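Local coordinates for ribonucleoside-diphosphate reductase, alpha chain (Actinobacillus ureae ATCC 25976, PDB 6DQX), which probably reduces ribonucleoside diphosphates to deoxyribonucleotides, as the catalytic alpha subunit of a class Id ribonucleotide reductase, at residues A[290-301]-A[347-356]; A[370-381]-A[508-516]. All coordinates share one frame; numbering follows the deposited sequence.

Overall arrangement
Strand 288-296 enters the mixed sheet of the ribonucleotide reductase barrel domain, where strands 85-87 and 105-109 also pair with it, and runs on into helix 300-303. After helices 308-327 and 334-343 the chain returns as strand 347-351 parallel to it, so contact 1 closes a helical crossover. Helix 353-359 follows, and helix 367-395 is the next helix in the chain. Contact 2 opens there and closes 126 residues later, where 508-516 docks on helix 367-395. The contacts stand in series, neither nested nor crossed, with centres about 12 Å apart. Trp353 joins them, its NE1 lying 2.9 Å from Gln508 OE1, a probable hydrogen bond; Ile376 and Phe377 pack on Leu297 and Val350, respectively.

Contact 1: residues A[290-301]-A[347-356]; sequences CCLSSMNLLYFD and GLGVLGWHSY
Strands 292-296 and 347-351 run parallel, their short axes 38° apart, and the backbone bonds Gly349 N to Ser293 O, Met295 N to Gly349 O, Leu351 N to Met295 O and Leu297 N to Leu351 O follow in turn. The last of these, 2.8 Å from Leu297 N to Leu351 O, forms as the first strand gives way to a 3-10 turn. This is the neighbouring-strand pairing of a beta-alpha-beta crossover within the reductase barrel domain. On one face of the sheet Met295 CG meets Leu348 CD2 at 4.1 Å; Val350 lies on the same face. Past the strand end Leu297 closes over Val350: its CD2 touches CG1 of that valine at 3.8 Å, while CD1 also leans on Trp353 CB. On the other face Leu351 CD1 sits against the amide of Asn296, 3.7 Å from OD1. That OD1 also accepts Leu298 N in an Asx turn, and ND2 binds Gly83 O. With CG anti to the backbone N (chi1 176°), the Tyr356 ring is carried past Leu297 O and alongside Phe300 CB to Asp301. Its OH donates to Asp301 OD2 at 2.7 Å, on the syn side of the carboxylate and 32° out of its plane. Water 1 donates both to Asp301 OD1, at 2.6 Å, and to Tyr356 OH. Lys304 forms a salt bridge with the same OD1. The junction thus combines an apolar seam at Leu297 with a polar clasp between the first turns of two helices, where the phenol, water and lysine would probably stabilise the negative charge of Asp301.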
loop_
_atom_site.group_PDB
_atom_site.type_symbol
_atom_site.label_atom_id
_atom_site.label_comp_id
_atom_site.label_asym_id
_atom_site.label_seq_id
_atom_site.Cartn_x
_atom_site.Cartn_y
_atom_site.Cartn_z
ATOM N N CYS A 290 -13.021 -8.627 17.041
ATOM C CA CYS A 290 -14.203 -8.968 17.846
ATOM C C CYS A 290 -15.239 -9.604 16.929
ATOM O O CYS A 290 -15.207 -9.412 15.721
ATOM C CB CYS A 290 -14.753 -7.689 18.481
ATOM S SG CYS A 290 -15.892 -7.943 19.852
ATOM N N CYS A 291 -16.152 -10.369 17.489
ATOM C CA CYS A 291 -17.243 -10.915 16.703
ATOM C C CYS A 291 -18.531 -10.505 17.355
ATOM O O CYS A 291 -18.550 -10.097 18.523
ATOM C CB CYS A 291 -17.157 -12.412 16.583
ATOM S SG CYS A 291 -17.143 -13.254 18.153
ATOM N N LEU A 292 -19.597 -10.589 16.600
ATOM C CA LEU A 292 -20.870 -10.086 17.078
ATOM C C LEU A 292 -22.007 -10.955 16.660
ATOM O O LEU A 292 -21.937 -11.688 15.679
ATOM C CB LEU A 292 -21.095 -8.646 16.629
ATOM C CG LEU A 292 -21.474 -8.278 15.205
ATOM C CD1 LEU A 292 -22.969 -8.424 14.945
ATOM C CD2 LEU A 292 -21.059 -6.840 14.871
ATOM N N SER A 293 -23.052 -10.871 17.462
ATOM C CA SER A 293 -24.366 -11.345 17.120
ATOM C C SER A 293 -25.273 -10.597 18.107
ATOM O O SER A 293 -24.764 -9.907 18.997
ATOM C CB SER A 293 -24.473 -12.867 17.231
ATOM O OG SER A 293 -23.837 -13.536 16.150
ATOM N N SER A 294 -26.576 -10.676 17.910
ATOM C CA SER A 294 -27.505 -9.723 18.553
ATOM C C SER A 294 -28.779 -10.366 19.072
ATOM O O SER A 294 -29.367 -11.246 18.426
ATOM C CB SER A 294 -27.883 -8.608 17.579
ATOM O OG SER A 294 -26.743 -8.172 16.815
ATOM N N MET A 295 -29.187 -9.913 20.246
ATOM C CA MET A 295 -30.461 -10.327 20.826
ATOM C C MET A 295 -31.606 -9.475 20.291
ATOM O O MET A 295 -31.499 -8.273 20.242
ATOM C CB MET A 295 -30.415 -10.208 22.345
ATOM C CG MET A 295 -29.464 -11.184 23.043
ATOM S SD MET A 295 -29.805 -12.930 22.817
ATOM C CE MET A 295 -31.479 -13.080 23.421
ATOM N N ASN A 296 -32.726 -10.116 19.951
ATOM C CA ASN A 296 -33.880 -9.420 19.420
ATOM C C ASN A 296 -34.730 -8.969 20.594
ATOM O O ASN A 296 -35.467 -9.776 21.181
ATOM C CB ASN A 296 -34.702 -10.350 18.532
ATOM C CG ASN A 296 -35.820 -9.646 17.813
ATOM O OD1 ASN A 296 -36.072 -8.469 18.028
ATOM N ND2 ASN A 296 -36.558 -10.401 16.984
ATOM N N LEU A 297 -34.655 -7.682 20.893
ATOM C CA LEU A 297 -35.398 -7.120 22.037
ATOM C C LEU A 297 -36.911 -7.128 21.862
ATOM O O LEU A 297 -37.643 -7.008 22.863
ATOM C CB LEU A 297 -34.937 -5.710 22.324
ATOM C CG LEU A 297 -33.445 -5.537 22.611
ATOM C CD1 LEU A 297 -33.153 -4.118 23.034
ATOM C CD2 LEU A 297 -32.891 -6.514 23.638
ATOM N N LEU A 298 -37.412 -7.293 20.630
ATOM C CA LEU A 298 -38.862 -7.453 20.440
ATOM C C LEU A 298 -39.420 -8.541 21.353
ATOM O O LEU A 298 -40.559 -8.433 21.855
ATOM C CB LEU A 298 -39.184 -7.787 18.982
ATOM C CG LEU A 298 -40.654 -8.083 18.626
ATOM C CD1 LEU A 298 -41.528 -6.917 19.040
ATOM C CD2 LEU A 298 -40.785 -8.332 17.129
ATOM N N TYR A 299 -38.635 -9.594 21.569
ATOM C CA TYR A 299 -39.058 -10.722 22.373
ATOM C C TYR A 299 -38.475 -10.759 23.772
ATOM O O TYR A 299 -38.432 -11.819 24.392
ATOM C CB TYR A 299 -38.754 -12.018 21.594
ATOM C CG TYR A 299 -39.462 -12.082 20.262
ATOM C CD1 TYR A 299 -40.852 -11.934 20.177
ATOM C CD2 TYR A 299 -38.749 -12.271 19.067
ATOM C CE1 TYR A 299 -41.506 -11.976 18.957
ATOM C CE2 TYR A 299 -39.402 -12.305 17.838
ATOM C CZ TYR A 299 -40.775 -12.173 17.786
ATOM O OH TYR A 299 -41.425 -12.219 16.572
ATOM N N PHE A 300 -38.033 -9.610 24.289
ATOM C CA PHE A 300 -37.422 -9.550 25.629
ATOM C C PHE A 300 -38.255 -10.267 26.687
ATOM O O PHE A 300 -37.728 -11.072 27.473
ATOM C CB PHE A 300 -37.171 -8.102 26.062
ATOM C CG PHE A 300 -36.614 -7.980 27.455
ATOM C CD1 PHE A 300 -35.303 -8.348 27.733
ATOM C CD2 PHE A 300 -37.415 -7.530 28.502
ATOM C CE1 PHE A 300 -34.796 -8.269 29.024
ATOM C CE2 PHE A 300 -36.901 -7.443 29.791
ATOM C CZ PHE A 300 -35.600 -7.806 30.055
ATOM N N ASP A 301 -39.549 -9.996 26.684
ATOM C CA ASP A 301 -40.439 -10.576 27.707
ATOM C C ASP A 301 -40.604 -12.093 27.569
ATOM O O ASP A 301 -40.989 -12.756 28.544
ATOM C CB ASP A 301 -41.762 -9.817 27.746
ATOM C CG ASP A 301 -41.594 -8.449 28.364
ATOM O OD1 ASP A 301 -40.897 -8.401 29.384
ATOM O OD2 ASP A 301 -42.119 -7.437 27.849
ATOM N N GLY A 347 -18.581 -9.119 21.395
ATOM C CA GLY A 347 -19.440 -7.963 21.171
ATOM C C GLY A 347 -20.884 -8.374 20.928
ATOM O O GLY A 347 -21.391 -8.231 19.824
ATOM N N LEU A 348 -21.544 -8.894 21.957
ATOM C CA LEU A 348 -22.952 -9.253 21.859
ATOM C C LEU A 348 -23.764 -7.942 21.902
ATOM O O LEU A 348 -23.562 -7.099 22.798
ATOM C CB LEU A 348 -23.351 -10.168 23.015
ATOM C CG LEU A 348 -24.825 -10.627 23.080
ATOM C CD1 LEU A 348 -24.892 -12.051 23.631
ATOM C CD2 LEU A 348 -25.708 -9.667 23.896
ATOM N N GLY A 349 -24.651 -7.777 20.939
ATOM C CA GLY A 349 -25.448 -6.569 20.760
ATOM C C GLY A 349 -26.931 -6.830 20.820
ATOM O O GLY A 349 -27.376 -7.881 21.294
ATOM N N VAL A 350 -27.706 -5.881 20.274
ATOM C CA VAL A 350 -29.160 -5.949 20.271
ATOM C C VAL A 350 -29.733 -5.362 19.009
ATOM O O VAL A 350 -29.050 -4.617 18.301
ATOM C CB VAL A 350 -29.798 -5.134 21.458
ATOM C CG1 VAL A 350 -29.258 -5.666 22.782
ATOM C CG2 VAL A 350 -29.535 -3.639 21.327
ATOM N N LEU A 351 -30.963 -5.747 18.715
ATOM C CA LEU A 351 -31.803 -5.016 17.754
ATOM C C LEU A 351 -33.251 -5.074 18.210
ATOM O O LEU A 351 -33.569 -5.742 19.192
ATOM C CB LEU A 351 -31.624 -5.573 16.334
ATOM C CG LEU A 351 -31.628 -7.084 16.147
ATOM C CD1 LEU A 351 -33.015 -7.670 16.174
ATOM C CD2 LEU A 351 -30.940 -7.443 14.820
ATOM N N GLY A 352 -34.106 -4.293 17.561
ATOM C CA GLY A 352 -35.525 -4.323 17.859
ATOM C C GLY A 352 -35.923 -3.547 19.096
ATOM O O GLY A 352 -36.985 -3.816 19.652
ATOM N N TRP A 353 -35.087 -2.612 19.557
ATOM C CA TRP A 353 -35.453 -1.758 20.708
ATOM C C TRP A 353 -36.749 -0.977 20.460
ATOM O O TRP A 353 -37.689 -1.039 21.262
ATOM C CB TRP A 353 -34.319 -0.776 20.985
ATOM C CG TRP A 353 -34.541 0.317 22.008
ATOM C CD1 TRP A 353 -34.248 1.647 21.844
ATOM C CD2 TRP A 353 -35.062 0.189 23.345
ATOM N NE1 TRP A 353 -34.546 2.355 22.996
ATOM C CE2 TRP A 353 -35.037 1.479 23.932
ATOM C CE3 TRP A 353 -35.516 -0.890 24.109
ATOM C CZ2 TRP A 353 -35.496 1.726 25.251
ATOM C CZ3 TRP A 353 -35.994 -0.628 25.426
ATOM C CH2 TRP A 353 -35.956 0.661 25.968
ATOM N N HIS A 354 -36.810 -0.240 19.348
ATOM C CA HIS A 354 -38.010 0.540 19.065
ATOM C C HIS A 354 -39.216 -0.382 18.840
ATOM O O HIS A 354 -40.328 -0.098 19.331
ATOM C CB HIS A 354 -37.798 1.472 17.884
ATOM C CG HIS A 354 -38.777 2.589 17.818
ATOM N ND1 HIS A 354 -38.872 3.424 16.726
ATOM C CD2 HIS A 354 -39.696 3.038 18.716
ATOM C CE1 HIS A 354 -39.799 4.336 16.950
ATOM N NE2 HIS A 354 -40.319 4.122 18.147
ATOM N N SER A 355 -38.977 -1.511 18.163
ATOM C CA SER A 355 -39.995 -2.541 18.036
ATOM C C SER A 355 -40.575 -2.996 19.375
ATOM O O SER A 355 -41.799 -3.092 19.513
ATOM C CB SER A 355 -39.498 -3.752 17.238
ATOM O OG SER A 355 -39.234 -3.373 15.891
ATOM N N TYR A 356 -39.707 -3.311 20.334
ATOM C CA TYR A 356 -40.174 -3.670 21.665
ATOM C C TYR A 356 -41.048 -2.558 22.263
ATOM O O TYR A 356 -42.123 -2.838 22.814
ATOM C CB TYR A 356 -38.995 -3.990 22.587
ATOM C CG TYR A 356 -39.415 -4.279 23.998
ATOM C CD1 TYR A 356 -39.951 -5.508 24.336
ATOM C CD2 TYR A 356 -39.319 -3.309 24.983
ATOM C CE1 TYR A 356 -40.370 -5.779 25.629
ATOM C CE2 TYR A 356 -39.729 -3.573 26.282
ATOM C CZ TYR A 356 -40.260 -4.813 26.595
ATOM O OH TYR A 356 -40.674 -5.100 27.884
HETATM O O HOH W 1 -40.358 -6.331 30.797
#

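Contact 2: residues A[370-381]-A[508-516]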
loop_
_atom_site.group_PDB
_atom_site.type_symbol
_atom_site.label_atom_id
_atom_site.label_comp_id
_atom_site.label_asym_id
_atom_site.label_seq_id
_atom_site.Cartn_x
_atom_site.Cartn_y
_atom_site.Cartn_z
ATOM N N MET A 370 -37.284 4.690 29.412
ATOM C CA MET A 370 -36.093 4.689 30.247
ATOM C C MET A 370 -36.111 3.555 31.262
ATOM O O MET A 370 -35.086 2.927 31.497
ATOM C CB MET A 370 -35.897 6.025 30.941
ATOM C CG MET A 370 -35.656 7.164 29.981
ATOM S SD MET A 370 -35.028 8.613 30.809
ATOM C CE MET A 370 -33.314 8.167 31.046
ATOM N N GLN A 371 -37.280 3.261 31.852
ATOM C CA GLN A 371 -37.376 2.100 32.742
ATOM C C GLN A 371 -37.044 0.790 32.066
ATOM O O GLN A 371 -36.338 -0.052 32.633
ATOM C CB GLN A 371 -38.770 1.983 33.361
ATOM C CG GLN A 371 -39.099 3.182 34.206
ATOM C CD GLN A 371 -40.467 3.036 34.839
ATOM O OE1 GLN A 371 -41.456 2.764 34.141
ATOM N NE2 GLN A 371 -40.527 3.150 36.174
ATOM N N LYS A 372 -37.589 0.599 30.875
ATOM C CA LYS A 372 -37.323 -0.616 30.099
ATOM C C LYS A 372 -35.853 -0.712 29.660
ATOM O O LYS A 372 -35.266 -1.809 29.640
ATOM C CB LYS A 372 -38.238 -0.689 28.875
ATOM C CG LYS A 372 -39.739 -0.848 29.181
ATOM C CD LYS A 372 -40.049 -2.146 29.885
ATOM C CE LYS A 372 -41.526 -2.498 29.722
ATOM N NZ LYS A 372 -41.826 -3.652 30.583
ATOM N N ASN A 373 -35.281 0.439 29.343
ATOM C CA ASN A 373 -33.860 0.540 28.874
ATOM C C ASN A 373 -32.965 0.018 30.001
ATOM O O ASN A 373 -32.109 -0.838 29.792
ATOM C CB ASN A 373 -33.556 1.996 28.540
ATOM C CG ASN A 373 -32.305 2.186 27.715
ATOM O OD1 ASN A 373 -32.005 1.389 26.839
ATOM N ND2 ASN A 373 -31.576 3.256 27.993
ATOM N N ASN A 374 -33.198 0.513 31.227
ATOM C CA ASN A 374 -32.439 0.057 32.362
ATOM C C ASN A 374 -32.586 -1.444 32.604
ATOM O O ASN A 374 -31.594 -2.142 32.848
ATOM C CB ASN A 374 -32.850 0.826 33.631
ATOM C CG ASN A 374 -32.000 0.458 34.815
ATOM O OD1 ASN A 374 -30.834 0.852 34.884
ATOM N ND2 ASN A 374 -32.584 -0.262 35.786
ATOM N N LEU A 375 -33.826 -1.932 32.568
ATOM C CA LEU A 375 -34.133 -3.333 32.833
ATOM C C LEU A 375 -33.449 -4.252 31.821
ATOM O O LEU A 375 -32.799 -5.219 32.183
ATOM C CB LEU A 375 -35.646 -3.560 32.766
ATOM C CG LEU A 375 -36.089 -5.014 32.909
ATOM C CD1 LEU A 375 -35.647 -5.601 34.253
ATOM C CD2 LEU A 375 -37.581 -5.091 32.715
ATOM N N ILE A 376 -33.638 -3.941 30.556
ATOM C CA ILE A 376 -33.100 -4.788 29.484
ATOM C C ILE A 376 -31.584 -4.887 29.536
ATOM O O ILE A 376 -31.009 -6.005 29.534
ATOM C CB ILE A 376 -33.582 -4.284 28.111
ATOM C CG1 ILE A 376 -35.068 -4.650 27.962
ATOM C CG2 ILE A 376 -32.757 -4.887 26.974
ATOM C CD1 ILE A 376 -35.742 -4.120 26.720
ATOM N N PHE A 377 -30.934 -3.736 29.619
ATOM C CA PHE A 377 -29.461 -3.731 29.555
ATOM C C PHE A 377 -28.804 -4.226 30.833
ATOM O O PHE A 377 -27.782 -4.872 30.773
ATOM C CB PHE A 377 -28.979 -2.402 29.043
ATOM C CG PHE A 377 -29.287 -2.238 27.591
ATOM C CD1 PHE A 377 -28.458 -2.818 26.625
ATOM C CD2 PHE A 377 -30.421 -1.600 27.183
ATOM C CE1 PHE A 377 -28.774 -2.694 25.294
ATOM C CE2 PHE A 377 -30.760 -1.503 25.864
ATOM C CZ PHE A 377 -29.906 -2.033 24.906
ATOM N N LYS A 378 -29.461 -4.020 31.981
ATOM C CA LYS A 378 -29.014 -4.638 33.217
ATOM C C LYS A 378 -29.074 -6.160 33.137
ATOM O O LYS A 378 -28.148 -6.869 33.598
ATOM C CB LYS A 378 -29.822 -4.101 34.423
ATOM C CG LYS A 378 -29.327 -4.629 35.783
ATOM C CD LYS A 378 -30.087 -3.945 36.934
ATOM C CE LYS A 378 -29.469 -4.280 38.286
ATOM N NZ LYS A 378 -29.911 -5.615 38.769
ATOM N N THR A 379 -30.175 -6.670 32.607
ATOM C CA THR A 379 -30.378 -8.110 32.459
ATOM C C THR A 379 -29.310 -8.709 31.546
ATOM O O THR A 379 -28.700 -9.739 31.855
ATOM C CB THR A 379 -31.768 -8.417 31.890
ATOM O OG1 THR A 379 -32.786 -7.872 32.763
ATOM C CG2 THR A 379 -31.997 -9.888 31.741
ATOM N N LEU A 380 -29.100 -8.048 30.424
ATOM C CA LEU A 380 -28.043 -8.519 29.485
ATOM C C LEU A 380 -26.634 -8.498 30.069
ATOM O O LEU A 380 -25.878 -9.456 29.892
ATOM C CB LEU A 380 -28.127 -7.743 28.181
ATOM C CG LEU A 380 -29.291 -8.201 27.291
ATOM C CD1 LEU A 380 -29.409 -7.250 26.104
ATOM C CD2 LEU A 380 -29.165 -9.650 26.860
ATOM N N GLN A 381 -26.295 -7.449 30.820
ATOM C CA GLN A 381 -24.974 -7.368 31.449
ATOM C C GLN A 381 -24.760 -8.562 32.392
ATOM O O GLN A 381 -23.702 -9.198 32.389
ATOM C CB GLN A 381 -24.806 -6.066 32.211
ATOM C CG GLN A 381 -23.446 -5.902 32.879
ATOM C CD GLN A 381 -23.371 -4.799 33.913
ATOM O OE1 GLN A 381 -24.242 -4.690 34.804
ATOM N NE2 GLN A 381 -22.286 -4.014 33.860
ATOM N N GLN A 508 -30.750 8.146 26.479
ATOM C CA GLN A 508 -30.902 6.706 26.546
ATOM C C GLN A 508 -29.587 5.961 26.360
ATOM O O GLN A 508 -29.356 4.938 27.020
ATOM C CB GLN A 508 -31.927 6.191 25.535
ATOM C CG GLN A 508 -33.371 6.488 25.913
ATOM C CD GLN A 508 -34.363 5.812 24.983
ATOM O OE1 GLN A 508 -34.003 4.918 24.230
ATOM N NE2 GLN A 508 -35.610 6.289 24.990
ATOM N N ALA A 509 -28.744 6.460 25.451
ATOM C CA ALA A 509 -27.416 5.863 25.254
ATOM C C ALA A 509 -26.573 6.034 26.520
ATOM O O ALA A 509 -25.919 5.083 26.984
ATOM C CB ALA A 509 -26.718 6.455 24.007
ATOM N N ALA A 510 -26.659 7.217 27.133
ATOM C CA ALA A 510 -25.916 7.490 28.361
ATOM C C ALA A 510 -26.379 6.587 29.488
ATOM O O ALA A 510 -25.548 6.064 30.234
ATOM C CB ALA A 510 -26.043 8.954 28.768
ATOM N N GLN A 511 -27.695 6.387 29.578
ATOM C CA GLN A 511 -28.277 5.559 30.622
ATOM C C GLN A 511 -27.845 4.110 30.541
ATOM O O GLN A 511 -27.470 3.535 31.561
ATOM C CB GLN A 511 -29.792 5.669 30.615
ATOM C CG GLN A 511 -30.485 4.849 31.692
ATOM C CD GLN A 511 -31.987 4.682 31.467
ATOM O OE1 GLN A 511 -32.494 4.772 30.339
ATOM N NE2 GLN A 511 -32.712 4.443 32.567
ATOM N N ARG A 512 -27.897 3.508 29.336
ATOM C CA ARG A 512 -27.527 2.110 29.191
ATOM C C ARG A 512 -26.001 1.856 29.171
ATOM O O ARG A 512 -25.582 0.726 29.409
ATOM C CB ARG A 512 -28.226 1.471 27.984
ATOM C CG ARG A 512 -27.676 1.882 26.608
ATOM C CD ARG A 512 -28.382 1.125 25.488
ATOM N NE ARG A 512 -29.690 1.656 25.179
ATOM C CZ ARG A 512 -29.961 2.649 24.329
ATOM N NH1 ARG A 512 -29.020 3.281 23.633
ATOM N NH2 ARG A 512 -31.205 3.020 24.150
ATOM N N GLN A 513 -25.200 2.898 28.948
ATOM C CA GLN A 513 -23.747 2.745 28.866
ATOM C C GLN A 513 -23.133 2.099 30.092
ATOM O O GLN A 513 -22.157 1.359 29.948
ATOM C CB GLN A 513 -23.047 4.054 28.547
ATOM C CG GLN A 513 -21.562 3.927 28.185
ATOM C CD GLN A 513 -21.312 2.981 27.016
ATOM O OE1 GLN A 513 -21.664 3.279 25.884
ATOM N NE2 GLN A 513 -20.725 1.812 27.306
ATOM N N LYS A 514 -23.701 2.326 31.283
ATOM C CA LYS A 514 -23.138 1.698 32.479
ATOM C C LYS A 514 -23.197 0.175 32.460
ATOM O O LYS A 514 -22.425 -0.488 33.179
ATOM C CB LYS A 514 -23.778 2.236 33.773
ATOM C CG LYS A 514 -25.196 1.764 34.038
ATOM C CD LYS A 514 -25.757 2.397 35.308
ATOM C CE LYS A 514 -26.152 3.846 35.088
ATOM N NZ LYS A 514 -27.326 4.006 34.193
ATOM N N TYR A 515 -24.092 -0.392 31.642
ATOM C CA TYR A 515 -24.231 -1.834 31.509
ATOM C C TYR A 515 -23.498 -2.455 30.318
ATOM O O TYR A 515 -23.639 -3.652 30.083
ATOM C CB TYR A 515 -25.704 -2.165 31.347
ATOM C CG TYR A 515 -26.527 -1.674 32.495
ATOM C CD1 TYR A 515 -26.298 -2.162 33.763
ATOM C CD2 TYR A 515 -27.522 -0.720 32.318
ATOM C CE1 TYR A 515 -27.053 -1.712 34.856
ATOM C CE2 TYR A 515 -28.268 -0.250 33.409
ATOM C CZ TYR A 515 -28.042 -0.780 34.652
ATOM O OH TYR A 515 -28.775 -0.336 35.745
ATOM N N ILE A 516 -22.734 -1.650 29.580
ATOM C CA ILE A 516 -22.116 -2.085 28.303
ATOM C C ILE A 516 -20.624 -1.834 28.427
ATOM O O ILE A 516 -20.172 -0.689 28.591
ATOM C CB ILE A 516 -22.704 -1.292 27.108
ATOM C CG1 ILE A 516 -24.192 -1.615 26.914
ATOM C CG2 ILE A 516 -21.932 -1.606 25.811
ATOM C CD1 ILE A 516 -24.924 -0.615 26.035
HETATM O O HOH W 2 -29.679 3.195 34.853
#
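Asn373 and Arg512 meet where helix 370-381 packs beside helix 508-513, two helices of the reductase barrel domain that run in the same general direction, with short axes 9.3 Å apart and inclined at 34°. The Asn373 amide is held at both ends. OD1 takes Arg512 NE at 2.9 Å in its carbonyl plane, on a lone pair, with a weak second bond from NH2. ND2 gives one hydrogen to Gln511 OE1, nearly straight at 168°, and the other to Gln508 O, so the rotation of this buried amide is fixed. Gln511 in turn donates NE2 to Met370 O, which it approaches from the carbonyl face opposite Asn374 N. Beside this network Arg512 CD lies over the centre of the Phe377 ring, 3.6 Å from its centroid. With CD held over the ring, the bend at chi3 (78°) turns NE aside to Asn373. Further out, Trp353 makes a cation-pi contact with Arg512, and Gln520 accepts from Arg512 NH1. In the type I turn from Gln513 to Ile516, Tyr515 lies along helix 370-381. Lys378 CB touches one face of its ring at 3.9 Å from the centroid, while Lys514 CG covers the opposite face. Tyr515 OH donates to Asn374 OD1 at 2.5 Å; water 2 donates to this oxygen too, and accepts from Lys514 NZ at 2.6 Å.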